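Local coordinates for protein glutathione transferase (Leptospira interrogans serovar Lai, PDB 3UBK) that probably binds glutathione and transfers it to electrophilic substrates, as glutathione transferases generally do, at residues Ile67-Asp72 and Lys80-Asp85; Ser143-Gly148 and Leu153-Gly158; Ile22-Leu27 and Lys193-Pro198; Val15-Leu20 and Ile98-Leu103. One frame throughout, in Å; residues are numbered along the deposited sequence.

Contact 1: Ile67-Asp72 and Lys80-Asp85; sequences ILEFLD and KLIPED
Asp72 holds the linker 80-85 through two neighbouring backbone N-H groups. Leu81 N donates to Asp72 OD1 at 2.8 Å, and Ile82 N donates to Asp72 OD2 at 3.1 Å. Both N-H groups come in from above the carboxylate plane at a steep tilt, 47° out for the first and 55° for the second. The CG of Asp72 is anti to the backbone N (chi1 -158°), which swings the group off the helix toward the linker. Asp72 OD1 also forms a salt bridge with Lys25 NZ, so that oxygen is gripped twice. The fold here is the N-terminal, thioredoxin-like domain of a glutathione transferase. Helix 64-74 is its last helix, and the segment 80-85 leads on to helix 86-111 of the all-helical domain. Leu81 brings CB and CG up to the Asp72 carboxylate at a slant, with Leu81 CG 3.5 Å from Asp72 OD1. Leu81 CD1 reaches on to Leu68 CD2 at 3.9 Å, where the two leucine side chains cross at about a right angle. Ile82 meets Glu69 instead. Its CG1 and CD1 pack on the carboxylate, with Ile82 CG1 3.6 Å from Glu69 OE1. The Glu69 chain bends at chi2. Its main polar partner is Arg93 of the same chain, through a salt bridge from OE2; Arg93 of the second subunit makes only a long, weak ion pair with OE1.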
loop_
_atom_site.group_PDB
_atom_site.type_symbol
_atom_site.label_atom_id
_atom_site.label_comp_id
_atom_site.label_asym_id
_atom_site.label_seq_id
_atom_site.Cartn_x
_atom_site.Cartn_y
_atom_site.Cartn_z
ATOM N N ILE A 67 -8.359 6.702 -0.103
ATOM C CA ILE A 67 -8.919 8.044 -0.364
ATOM C C ILE A 67 -8.801 8.454 -1.843
ATOM O O ILE A 67 -9.788 8.846 -2.471
ATOM C CB ILE A 67 -8.251 9.128 0.523
ATOM C CG1 ILE A 67 -8.618 8.934 2.003
ATOM C CG2 ILE A 67 -8.635 10.544 0.056
ATOM C CD1 ILE A 67 -7.709 9.724 2.949
ATOM N N LEU A 68 -7.598 8.381 -2.405
ATOM C CA LEU A 68 -7.414 8.809 -3.788
ATOM C C LEU A 68 -8.100 7.885 -4.809
ATOM O O LEU A 68 -8.574 8.351 -5.833
ATOM C CB LEU A 68 -5.924 9.008 -4.123
ATOM C CG LEU A 68 -5.390 10.332 -3.550
ATOM C CD1 LEU A 68 -3.897 10.433 -3.787
ATOM C CD2 LEU A 68 -6.101 11.559 -4.136
ATOM N N GLU A 69 -8.164 6.583 -4.525
ATOM C CA GLU A 69 -8.891 5.661 -5.408
ATOM C C GLU A 69 -10.382 5.991 -5.360
ATOM O O GLU A 69 -11.086 5.943 -6.369
ATOM C CB GLU A 69 -8.656 4.206 -4.972
ATOM C CG GLU A 69 -7.199 3.757 -5.127
ATOM C CD GLU A 69 -6.906 3.090 -6.465
ATOM O OE1 GLU A 69 -7.796 3.029 -7.344
ATOM O OE2 GLU A 69 -5.771 2.600 -6.632
ATOM N N PHE A 70 -10.849 6.351 -4.173
ATOM C CA PHE A 70 -12.256 6.720 -3.987
ATOM C C PHE A 70 -12.604 8.019 -4.737
ATOM O O PHE A 70 -13.575 8.071 -5.511
ATOM C CB PHE A 70 -12.540 6.853 -2.487
ATOM C CG PHE A 70 -13.870 7.481 -2.166
ATOM C CD1 PHE A 70 -15.021 6.700 -2.086
ATOM C CD2 PHE A 70 -13.965 8.852 -1.947
ATOM C CE1 PHE A 70 -16.268 7.282 -1.783
ATOM C CE2 PHE A 70 -15.206 9.447 -1.633
ATOM C CZ PHE A 70 -16.359 8.648 -1.552
ATOM N N LEU A 71 -11.810 9.062 -4.510
ATOM C CA LEU A 71 -12.043 10.345 -5.160
ATOM C C LEU A 71 -12.000 10.207 -6.677
ATOM O O LEU A 71 -12.795 10.824 -7.376
ATOM C CB LEU A 71 -11.023 11.401 -4.705
ATOM C CG LEU A 71 -11.219 11.894 -3.278
ATOM C CD1 LEU A 71 -10.078 12.825 -2.887
ATOM C CD2 LEU A 71 -12.583 12.588 -3.145
ATOM N N ASP A 72 -11.085 9.386 -7.187
ATOM C CA ASP A 72 -10.988 9.187 -8.626
ATOM C C ASP A 72 -12.202 8.438 -9.183
ATOM O O ASP A 72 -12.567 8.643 -10.329
ATOM C CB ASP A 72 -9.708 8.435 -9.013
ATOM C CG ASP A 72 -9.315 8.665 -10.459
ATOM O OD1 ASP A 72 -9.239 9.845 -10.874
ATOM O OD2 ASP A 72 -9.061 7.673 -11.189
ATOM N N LYS A 80 -7.545 11.782 -14.701
ATOM C CA LYS A 80 -7.823 10.451 -14.206
ATOM C C LYS A 80 -6.592 9.954 -13.468
ATOM O O LYS A 80 -5.549 9.696 -14.085
ATOM C CB LYS A 80 -8.147 9.554 -15.397
ATOM C CG LYS A 80 -9.483 9.941 -16.035
ATOM C CD LYS A 80 -9.757 9.209 -17.330
ATOM C CE LYS A 80 -11.020 9.758 -18.007
ATOM N NZ LYS A 80 -12.234 9.724 -17.116
ATOM N N LEU A 81 -6.691 9.843 -12.148
ATOM C CA LEU A 81 -5.541 9.433 -11.355
ATOM C C LEU A 81 -5.162 7.999 -11.682
ATOM O O LEU A 81 -3.997 7.633 -11.623
ATOM C CB LEU A 81 -5.823 9.599 -9.863
ATOM C CG LEU A 81 -6.234 11.026 -9.475
ATOM C CD1 LEU A 81 -6.480 11.085 -7.990
ATOM C CD2 LEU A 81 -5.146 12.035 -9.887
ATOM N N ILE A 82 -6.159 7.204 -12.049
ATOM C CA ILE A 82 -5.948 5.836 -12.497
ATOM C C ILE A 82 -6.289 5.839 -13.970
ATOM O O ILE A 82 -7.454 6.034 -14.326
ATOM C CB ILE A 82 -6.927 4.832 -11.804
ATOM C CG1 ILE A 82 -6.788 4.859 -10.277
ATOM C CG2 ILE A 82 -6.716 3.434 -12.339
ATOM C CD1 ILE A 82 -5.374 4.555 -9.787
ATOM N N PRO A 83 -5.289 5.630 -14.837
ATOM C CA PRO A 83 -5.559 5.638 -16.272
ATOM C C PRO A 83 -6.587 4.595 -16.686
ATOM O O PRO A 83 -6.704 3.535 -16.060
ATOM C CB PRO A 83 -4.205 5.279 -16.885
ATOM C CG PRO A 83 -3.207 5.760 -15.886
ATOM C CD PRO A 83 -3.847 5.502 -14.543
ATOM N N GLU A 84 -7.308 4.892 -17.763
ATOM C CA GLU A 84 -8.317 3.986 -18.296
ATOM C C GLU A 84 -7.684 2.713 -18.848
ATOM O O GLU A 84 -8.228 1.630 -18.702
ATOM C CB GLU A 84 -9.136 4.688 -19.381
ATOM C CG GLU A 84 -10.025 5.810 -18.831
ATOM C CD GLU A 84 -10.890 6.476 -19.898
ATOM O OE1 GLU A 84 -11.313 5.780 -20.846
ATOM O OE2 GLU A 84 -11.151 7.697 -19.783
ATOM N N ASP A 85 -6.525 2.837 -19.474
ATOM C CA ASP A 85 -5.834 1.646 -19.937
ATOM C C ASP A 85 -5.314 0.821 -18.752
ATOM O O ASP A 85 -4.545 1.319 -17.932
ATOM C CB ASP A 85 -4.691 2.003 -20.878
ATOM C CG ASP A 85 -4.020 0.764 -21.458
ATOM O OD1 ASP A 85 -3.264 0.101 -20.724
ATOM O OD2 ASP A 85 -4.281 0.448 -22.635
#

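Contact 2: Ser143-Gly148 and Leu153-Gly158; sequences SPYIAG and LADCSG
Ile146 N donates to Asp155 OD1 in an almost straight hydrogen bond, 2.9 Å long with an N-H...O angle of 174°. The donor comes on the syn side, 19° out of the carboxylate plane. Asp155 OD1 is also bonded to Tyr188 OH. The other oxygen works through water. Asp155 OD2 accepts from a water at 2.8 Å, and that water accepts from Ala147 N at 2.9 Å. Asp155 OD2 also takes the N-H of Thr152. Tyr145 OH is hydrogen-bonded to Lys195 NZ. The Asp155 carboxylate therefore joins the type I turn 145-148 to the first turn of helix 153-169. Its bond to Thr152 N resembles half of the N-capping box known at this helix in glutathione transferases, although Thr152 OG1 bonds to Ala154 N. Phe151 packing on Cys156 is consistent with the accompanying hydrophobic staple. The apolar contact is Ile146 CG2 on Ala154 CB at 3.5 Å. Ile146 CG1 is anti to the backbone N, which leaves CG2 facing the helix. Van der Waals contacts with the carboxylate complete the packing. Ile146 CG2 lies 3.3 Å from Asp155 OD1, and Tyr145 CB 3.4 Å from Asp155 OD2. The Tyr145 ring turns an edge to Asp155 OD1, with ring and carboxylate planes 77° apart.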
loop_
_atom_site.group_PDB
_atom_site.type_symbol
_atom_site.label_atom_id
_atom_site.label_comp_id
_atom_site.label_asym_id
_atom_site.label_seq_id
_atom_site.Cartn_x
_atom_site.Cartn_y
_atom_site.Cartn_z
ATOM N N SER A 143 7.679 12.368 -18.607
ATOM C CA SER A 143 7.505 12.856 -19.968
ATOM C C SER A 143 6.223 13.656 -20.211
ATOM O O SER A 143 5.481 13.368 -21.142
ATOM C CB SER A 143 7.583 11.684 -20.963
ATOM O OG SER A 143 6.619 10.682 -20.659
ATOM N N PRO A 144 5.986 14.702 -19.415
ATOM C CA PRO A 144 6.822 15.223 -18.354
ATOM C C PRO A 144 6.450 14.700 -16.975
ATOM O O PRO A 144 7.222 14.869 -16.030
ATOM C CB PRO A 144 6.528 16.717 -18.414
ATOM C CG PRO A 144 5.085 16.766 -18.802
ATOM C CD PRO A 144 4.842 15.595 -19.701
ATOM N N TYR A 145 5.274 14.091 -16.847
ATOM C CA TYR A 145 4.860 13.550 -15.559
ATOM C C TYR A 145 5.560 12.232 -15.243
ATOM O O TYR A 145 6.202 11.618 -16.105
ATOM C CB TYR A 145 3.328 13.399 -15.501
ATOM C CG TYR A 145 2.655 14.740 -15.584
ATOM C CD1 TYR A 145 2.570 15.567 -14.465
ATOM C CD2 TYR A 145 2.142 15.202 -16.785
ATOM C CE1 TYR A 145 1.986 16.807 -14.543
ATOM C CE2 TYR A 145 1.548 16.453 -16.879
ATOM C CZ TYR A 145 1.468 17.244 -15.756
ATOM O OH TYR A 145 0.876 18.477 -15.857
ATOM N N ILE A 146 5.443 11.784 -14.005
ATOM C CA ILE A 146 6.268 10.653 -13.606
ATOM C C ILE A 146 6.006 9.373 -14.414
ATOM O O ILE A 146 6.951 8.624 -14.702
ATOM C CB ILE A 146 6.220 10.402 -12.093
ATOM C CG1 ILE A 146 7.313 9.391 -11.694
ATOM C CG2 ILE A 146 4.822 9.977 -11.672
ATOM C CD1 ILE A 146 7.751 9.525 -10.230
ATOM N N ALA A 147 4.752 9.146 -14.819
ATOM C CA ALA A 147 4.385 7.906 -15.514
ATOM C C ALA A 147 4.128 8.084 -17.011
ATOM O O ALA A 147 3.781 7.129 -17.695
ATOM C CB ALA A 147 3.147 7.239 -14.829
ATOM N N GLY A 148 4.294 9.299 -17.529
ATOM C CA GLY A 148 3.936 9.567 -18.917
ATOM C C GLY A 148 3.551 11.022 -19.142
ATOM O O GLY A 148 4.012 11.913 -18.434
ATOM N N LEU A 153 -2.095 9.328 -10.375
ATOM C CA LEU A 153 -1.871 9.008 -8.964
ATOM C C LEU A 153 -0.373 8.991 -8.631
ATOM O O LEU A 153 0.047 9.360 -7.528
ATOM C CB LEU A 153 -2.443 7.606 -8.663
ATOM C CG LEU A 153 -2.031 7.061 -7.285
ATOM C CD1 LEU A 153 -2.748 7.857 -6.188
ATOM C CD2 LEU A 153 -2.322 5.557 -7.137
ATOM N N ALA A 154 0.432 8.503 -9.558
ATOM C CA ALA A 154 1.859 8.392 -9.270
ATOM C C ALA A 154 2.517 9.772 -9.050
ATOM O O ALA A 154 3.538 9.871 -8.372
ATOM C CB ALA A 154 2.568 7.613 -10.370
ATOM N N ASP A 155 1.925 10.833 -9.603
ATOM C CA ASP A 155 2.456 12.186 -9.364
ATOM C C ASP A 155 2.086 12.686 -7.980
ATOM O O ASP A 155 2.820 13.457 -7.382
ATOM C CB ASP A 155 1.987 13.173 -10.443
ATOM C CG ASP A 155 2.543 12.832 -11.804
ATOM O OD1 ASP A 155 3.749 13.070 -12.019
ATOM O OD2 ASP A 155 1.787 12.325 -12.660
ATOM N N CYS A 156 0.935 12.260 -7.471
ATOM C CA CYS A 156 0.563 12.615 -6.104
ATOM C C CYS A 156 1.565 11.997 -5.134
ATOM O O CYS A 156 2.094 12.664 -4.243
ATOM C CB CYS A 156 -0.839 12.112 -5.788
ATOM S SG CYS A 156 -2.125 12.750 -6.917
ATOM N N SER A 157 1.820 10.708 -5.292
ATOM C CA SER A 157 2.795 10.024 -4.456
ATOM C C SER A 157 4.206 10.548 -4.726
ATOM O O SER A 157 4.964 10.841 -3.808
ATOM C CB SER A 157 2.728 8.515 -4.692
ATOM O OG SER A 157 1.520 7.992 -4.176
ATOM N N GLY A 158 4.549 10.680 -6.003
ATOM C CA GLY A 158 5.883 11.147 -6.367
ATOM C C GLY A 158 6.226 12.522 -5.804
ATOM O O GLY A 158 7.236 12.691 -5.105
HETATM O O HOH W 1 2.117 10.189 -14.395
#

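Contact 3: Ile22-Leu27 and Lys193-Pro198; sequences ILEKGL and KTKAGP. With SO4 (sulfate ion), chain C.
Lys195 NZ has three partners at the start of helix 196-213. Lys195 NZ donates to Glu24 OE2 at 2.8 Å in a salt bridge. Lys195 NZ also bonds to O3 of a sulfate ion at 3.1 Å, and Tyr145 OH is the third partner. The ammonium group meets Glu24 OE2 on the syn side, 22° out of the carboxylate plane. The Lys195 chain folds at chi3 and chi4, which curls NZ back between the sulfate and the glutamate. Glu24 leaves helix 13-25 with CG anti to the backbone N (chi1 -164°) and bends at chi2. The two side chains cross at about a right angle. Glu24 OE1 has its own link. A water donates to Glu24 OE1 at 2.8 Å, accepts from Gly197 N at 3.0 Å and donates to sulfate O3. The sulfate also receives the N-H of Ala196 at its O1. Beside this polar cluster the backbones come close. Gly197 lets them approach, with Leu23 CA and Gly197 CA 5.4 Å apart, and Leu23 CD1 lies 3.7 Å from Gly197 O. The contact joins the end of the first helix of the N-terminal domain, closed by a Schellman motif at Gly26, to the start of the last helix of the C-terminal domain. Leu23 continues onto Leu200 and Val201 of that last helix. The sulfate probably came from the crystallisation liquor. Its place beside a lysine and N-H groups at a helix start is consistent with a locally positive spot, which Glu24 would partly offset.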
loop_
_atom_site.group_PDB
_atom_site.type_symbol
_atom_site.label_atom_id
_atom_site.label_comp_id
_atom_site.label_asym_id
_atom_site.label_seq_id
_atom_site.Cartn_x
_atom_site.Cartn_y
_atom_site.Cartn_z
ATOM N N ILE A 22 -6.719 16.231 -5.122
ATOM C CA ILE A 22 -7.891 17.109 -4.983
ATOM C C ILE A 22 -7.703 18.410 -5.774
ATOM O O ILE A 22 -8.594 18.835 -6.518
ATOM C CB ILE A 22 -8.168 17.432 -3.495
ATOM C CG1 ILE A 22 -8.731 16.201 -2.763
ATOM C CG2 ILE A 22 -9.149 18.617 -3.342
ATOM C CD1 ILE A 22 -8.739 16.324 -1.200
ATOM N N LEU A 23 -6.545 19.043 -5.607
ATOM C CA LEU A 23 -6.257 20.315 -6.273
ATOM C C LEU A 23 -6.214 20.158 -7.777
ATOM O O LEU A 23 -6.718 21.008 -8.510
ATOM C CB LEU A 23 -4.919 20.886 -5.791
ATOM C CG LEU A 23 -4.987 21.428 -4.363
ATOM C CD1 LEU A 23 -3.574 21.772 -3.857
ATOM C CD2 LEU A 23 -5.935 22.648 -4.326
ATOM N N GLU A 24 -5.606 19.070 -8.243
ATOM C CA GLU A 24 -5.432 18.891 -9.673
ATOM C C GLU A 24 -6.758 18.691 -10.417
ATOM O O GLU A 24 -6.901 19.151 -11.560
ATOM C CB GLU A 24 -4.461 17.743 -9.955
ATOM C CG GLU A 24 -3.944 17.740 -11.379
ATOM C CD GLU A 24 -2.971 18.892 -11.667
ATOM O OE1 GLU A 24 -2.473 19.546 -10.722
ATOM O OE2 GLU A 24 -2.688 19.120 -12.850
ATOM N N LYS A 25 -7.709 18.012 -9.766
ATOM C CA LYS A 25 -9.063 17.845 -10.281
ATOM C C LYS A 25 -9.895 19.125 -10.141
ATOM O O LYS A 25 -10.951 19.257 -10.760
ATOM C CB LYS A 25 -9.786 16.701 -9.551
ATOM C CG LYS A 25 -9.357 15.298 -9.988
ATOM C CD LYS A 25 -10.186 14.225 -9.311
ATOM C CE LYS A 25 -9.714 12.829 -9.715
ATOM N NZ LYS A 25 -10.120 12.448 -11.136
ATOM N N GLY A 26 -9.433 20.038 -9.298
ATOM C CA GLY A 26 -10.142 21.287 -9.071
ATOM C C GLY A 26 -11.299 21.139 -8.107
ATOM O O GLY A 26 -12.257 21.902 -8.166
ATOM N N LEU A 27 -11.237 20.150 -7.226
ATOM C CA LEU A 27 -12.322 19.935 -6.278
ATOM C C LEU A 27 -12.241 20.967 -5.157
ATOM O O LEU A 27 -11.150 21.373 -4.769
ATOM C CB LEU A 27 -12.239 18.534 -5.667
ATOM C CG LEU A 27 -12.379 17.353 -6.634
ATOM C CD1 LEU A 27 -12.028 16.025 -5.965
ATOM C CD2 LEU A 27 -13.785 17.309 -7.185
ATOM N N LYS A 193 6.585 22.401 -9.908
ATOM C CA LYS A 193 6.410 23.672 -9.202
ATOM C C LYS A 193 5.934 24.806 -10.113
ATOM O O LYS A 193 5.523 25.851 -9.625
ATOM C CB LYS A 193 7.679 24.079 -8.435
ATOM C CG LYS A 193 7.951 23.200 -7.214
ATOM C CD LYS A 193 9.232 23.613 -6.488
ATOM C CE LYS A 193 9.098 25.016 -5.916
ATOM N NZ LYS A 193 7.763 25.218 -5.267
ATOM N N THR A 194 5.969 24.608 -11.428
ATOM C CA THR A 194 5.365 25.614 -12.324
ATOM C C THR A 194 3.837 25.522 -12.314
ATOM O O THR A 194 3.147 26.378 -12.876
ATOM C CB THR A 194 5.896 25.545 -13.778
ATOM O OG1 THR A 194 5.368 24.388 -14.447
ATOM C CG2 THR A 194 7.419 25.524 -13.801
ATOM N N LYS A 195 3.317 24.486 -11.656
ATOM C CA LYS A 195 1.886 24.228 -11.620
ATOM C C LYS A 195 1.261 24.766 -10.350
ATOM O O LYS A 195 1.849 24.672 -9.268
ATOM C CB LYS A 195 1.615 22.721 -11.727
ATOM C CG LYS A 195 2.006 22.116 -13.090
ATOM C CD LYS A 195 2.059 20.577 -13.019
ATOM C CE LYS A 195 0.708 20.002 -12.591
ATOM N NZ LYS A 195 -0.295 20.226 -13.675
ATOM N N ALA A 196 0.045 25.289 -10.481
ATOM C CA ALA A 196 -0.659 25.923 -9.356
ATOM C C ALA A 196 -0.898 25.003 -8.163
ATOM O O ALA A 196 -0.731 25.418 -7.016
ATOM C CB ALA A 196 -1.981 26.522 -9.824
ATOM N N GLY A 197 -1.324 23.772 -8.432
ATOM C CA GLY A 197 -1.615 22.803 -7.368
ATOM C C GLY A 197 -0.366 22.395 -6.586
ATOM O O GLY A 197 -0.309 22.563 -5.367
ATOM N N PRO A 198 0.644 21.847 -7.277
ATOM C CA PRO A 198 1.865 21.482 -6.542
ATOM C C PRO A 198 2.513 22.681 -5.850
ATOM O O PRO A 198 3.030 22.537 -4.730
ATOM C CB PRO A 198 2.776 20.914 -7.644
ATOM C CG PRO A 198 1.795 20.314 -8.634
ATOM C CD PRO A 198 0.669 21.347 -8.660
HETATM S S SO4 C . -1.466 24.339 -14.128
HETATM O O1 SO4 C . -1.318 25.395 -13.136
HETATM O O2 SO4 C . -2.700 24.578 -14.875
HETATM O O3 SO4 C . -1.551 23.009 -13.522
HETATM O O4 SO4 C . -0.321 24.370 -15.037
HETATM O O HOH W 2 -2.087 22.314 -10.885
#

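Contact 4: Val15-Leu20 and Ile98-Leu103; sequences VNKVKL and IIETYL
Helices 13-25 and 86-111 stand well apart here, with Lys17 CA and Glu100 CA 10.5 Å from each other, and segment 98-103 carries a wider pi-type turn. Two long side chains span the distance. Lys17 NZ meets Glu100 OE2 in a salt bridge modelled at 2.5 Å, very short for such a pair, so the exact length deserves caution. Lys17 reaches across fully extended, with CG anti to the backbone N (chi1 169°) and every later torsion near 180°. Glu100 is extended beyond CG as well. The two side chains cross at about a right angle. Glu100 OE2 does most of the touching, while Glu100 OE1 stays 3.5 Å from Lys17 NZ. Both charged ends have further partners. Lys17 NZ donates to Ser64 OG, and Glu100 OE2 is bonded to His161 NE2. Helix 153-169 passes beside the pair, with Ser157 touching both side chains and Ala160 touching Lys17. The bridge thus spans the interface between the thioredoxin-like domain and the helical domain, near the centre of the chain. Ser64 binds glutathione in a structure of this protein, although none is bound to this chain. Lys17 may therefore act as a second-shell residue there, through Ser64. The largely buried charge of Lys17 is probably balanced by Glu100, and the pairing would probably favour the charged form of the lysine.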
loop_
_atom_site.group_PDB
_atom_site.type_symbol
_atom_site.label_atom_id
_atom_site.label_comp_id
_atom_site.label_asym_id
_atom_site.label_seq_id
_atom_site.Cartn_x
_atom_site.Cartn_y
_atom_site.Cartn_z
ATOM N N VAL A 15 -0.880 13.468 3.689
ATOM C CA VAL A 15 -1.910 14.493 3.504
ATOM C C VAL A 15 -1.662 15.174 2.164
ATOM O O VAL A 15 -2.575 15.352 1.342
ATOM C CB VAL A 15 -1.882 15.537 4.671
ATOM C CG1 VAL A 15 -2.771 16.738 4.363
ATOM C CG2 VAL A 15 -2.298 14.877 5.975
ATOM N N ASN A 16 -0.408 15.525 1.916
ATOM C CA ASN A 16 -0.071 16.245 0.706
ATOM C C ASN A 16 -0.302 15.424 -0.548
ATOM O O ASN A 16 -0.729 15.962 -1.566
ATOM C CB ASN A 16 1.359 16.788 0.769
ATOM C CG ASN A 16 1.474 17.926 1.747
ATOM O OD1 ASN A 16 0.468 18.537 2.099
ATOM N ND2 ASN A 16 2.678 18.205 2.209
ATOM N N LYS A 17 -0.006 14.127 -0.481
ATOM C CA LYS A 17 -0.349 13.214 -1.567
ATOM C C LYS A 17 -1.834 13.361 -1.969
ATOM O O LYS A 17 -2.169 13.487 -3.148
ATOM C CB LYS A 17 -0.040 11.773 -1.135
ATOM C CG LYS A 17 -0.584 10.664 -2.043
ATOM C CD LYS A 17 -0.396 9.325 -1.302
ATOM C CE LYS A 17 -0.953 8.128 -2.026
ATOM N NZ LYS A 17 -0.968 6.961 -1.063
ATOM N N VAL A 18 -2.724 13.335 -0.986
ATOM C CA VAL A 18 -4.166 13.457 -1.247
ATOM C C VAL A 18 -4.523 14.860 -1.772
ATOM O O VAL A 18 -5.300 15.028 -2.727
ATOM C CB VAL A 18 -5.002 13.137 0.017
ATOM C CG1 VAL A 18 -6.470 13.521 -0.189
ATOM C CG2 VAL A 18 -4.879 11.637 0.402
ATOM N N LYS A 19 -3.926 15.867 -1.155
ATOM C CA LYS A 19 -4.172 17.262 -1.515
ATOM C C LYS A 19 -3.812 17.552 -2.978
ATOM O O LYS A 19 -4.524 18.286 -3.678
ATOM C CB LYS A 19 -3.347 18.135 -0.560
ATOM C CG LYS A 19 -3.846 19.517 -0.322
ATOM C CD LYS A 19 -3.170 20.099 0.926
ATOM C CE LYS A 19 -3.104 21.604 0.826
ATOM N NZ LYS A 19 -2.495 22.228 2.040
ATOM N N LEU A 20 -2.696 16.989 -3.448
ATOM C CA LEU A 20 -2.305 17.138 -4.840
ATOM C C LEU A 20 -3.392 16.648 -5.812
ATOM O O LEU A 20 -3.663 17.283 -6.856
ATOM C CB LEU A 20 -0.993 16.380 -5.109
ATOM C CG LEU A 20 0.295 16.990 -4.553
ATOM C CD1 LEU A 20 1.444 15.942 -4.460
ATOM C CD2 LEU A 20 0.710 18.199 -5.398
ATOM N N ILE A 98 6.222 1.647 -5.100
ATOM C CA ILE A 98 7.669 1.706 -4.924
ATOM C C ILE A 98 8.064 2.953 -4.144
ATOM O O ILE A 98 8.844 2.881 -3.189
ATOM C CB ILE A 98 8.413 1.695 -6.269
ATOM C CG1 ILE A 98 8.278 0.329 -6.941
ATOM C CG2 ILE A 98 9.891 2.061 -6.064
ATOM C CD1 ILE A 98 8.556 0.370 -8.447
ATOM N N ILE A 99 7.525 4.103 -4.544
ATOM C CA ILE A 99 7.844 5.345 -3.847
ATOM C C ILE A 99 7.464 5.308 -2.377
ATOM O O ILE A 99 8.247 5.717 -1.515
ATOM C CB ILE A 99 7.202 6.582 -4.510
ATOM C CG1 ILE A 99 7.857 6.836 -5.864
ATOM C CG2 ILE A 99 7.332 7.790 -3.575
ATOM C CD1 ILE A 99 7.081 7.775 -6.775
ATOM N N GLU A 100 6.277 4.806 -2.066
ATOM C CA GLU A 100 5.822 4.815 -0.679
ATOM C C GLU A 100 6.432 3.721 0.186
ATOM O O GLU A 100 6.857 3.975 1.318
ATOM C CB GLU A 100 4.295 4.701 -0.602
ATOM C CG GLU A 100 3.585 5.981 -0.884
ATOM C CD GLU A 100 2.117 5.893 -0.581
ATOM O OE1 GLU A 100 1.617 4.791 -0.279
ATOM O OE2 GLU A 100 1.455 6.934 -0.650
ATOM N N THR A 101 6.447 2.500 -0.335
ATOM C CA THR A 101 6.811 1.337 0.476
ATOM C C THR A 101 8.308 1.087 0.534
ATOM O O THR A 101 8.835 0.705 1.574
ATOM C CB THR A 101 6.079 0.060 0.002
ATOM O OG1 THR A 101 4.670 0.315 -0.010
ATOM C CG2 THR A 101 6.352 -1.106 0.951
ATOM N N TYR A 102 9.000 1.308 -0.562
ATOM C CA TYR A 102 10.401 1.003 -0.636
ATOM C C TYR A 102 11.303 2.223 -0.558
ATOM O O TYR A 102 12.492 2.089 -0.468
ATOM C CB TYR A 102 10.690 0.221 -1.904
ATOM C CG TYR A 102 9.758 -0.925 -2.126
ATOM C CD1 TYR A 102 9.502 -1.826 -1.143
ATOM C CD2 TYR A 102 9.145 -1.103 -3.325
ATOM C CE1 TYR A 102 8.665 -2.857 -1.350
ATOM C CE2 TYR A 102 8.318 -2.120 -3.538
ATOM C CZ TYR A 102 8.064 -2.990 -2.552
ATOM O OH TYR A 102 7.214 -4.012 -2.785
ATOM N N LEU A 103 10.736 3.410 -0.606
ATOM C CA LEU A 103 11.531 4.627 -0.451
ATOM C C LEU A 103 11.202 5.389 0.821
ATOM O O LEU A 103 12.102 5.725 1.593
ATOM C CB LEU A 103 11.411 5.539 -1.668
ATOM C CG LEU A 103 12.043 5.032 -2.963
ATOM C CD1 LEU A 103 11.882 6.070 -4.047
ATOM C CD2 LEU A 103 13.525 4.686 -2.763
#

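How the contacts relate
From the N terminus, helix 13-25 supplies the opening segments of two loops: contact 4 starts at 15-20 and contact 3 at 22-27. Contact 1 opens and closes next, between helix 64-74 and the linker 80-85, and is nested inside both. Contact 4 then closes at 98-103 on helix 86-111. Contact 2 follows it in series, joining the loop 143-148 to helix 153-169, and is nested inside contact 3. Contact 3 closes last, at 193-198, so contacts 3 and 4 cross. Contacts 3 and 4 tie the N-terminal domain to the helical domain. Contact 1 fixes the linker, and Leu81 O probably bonds to Leu153 N of contact 2.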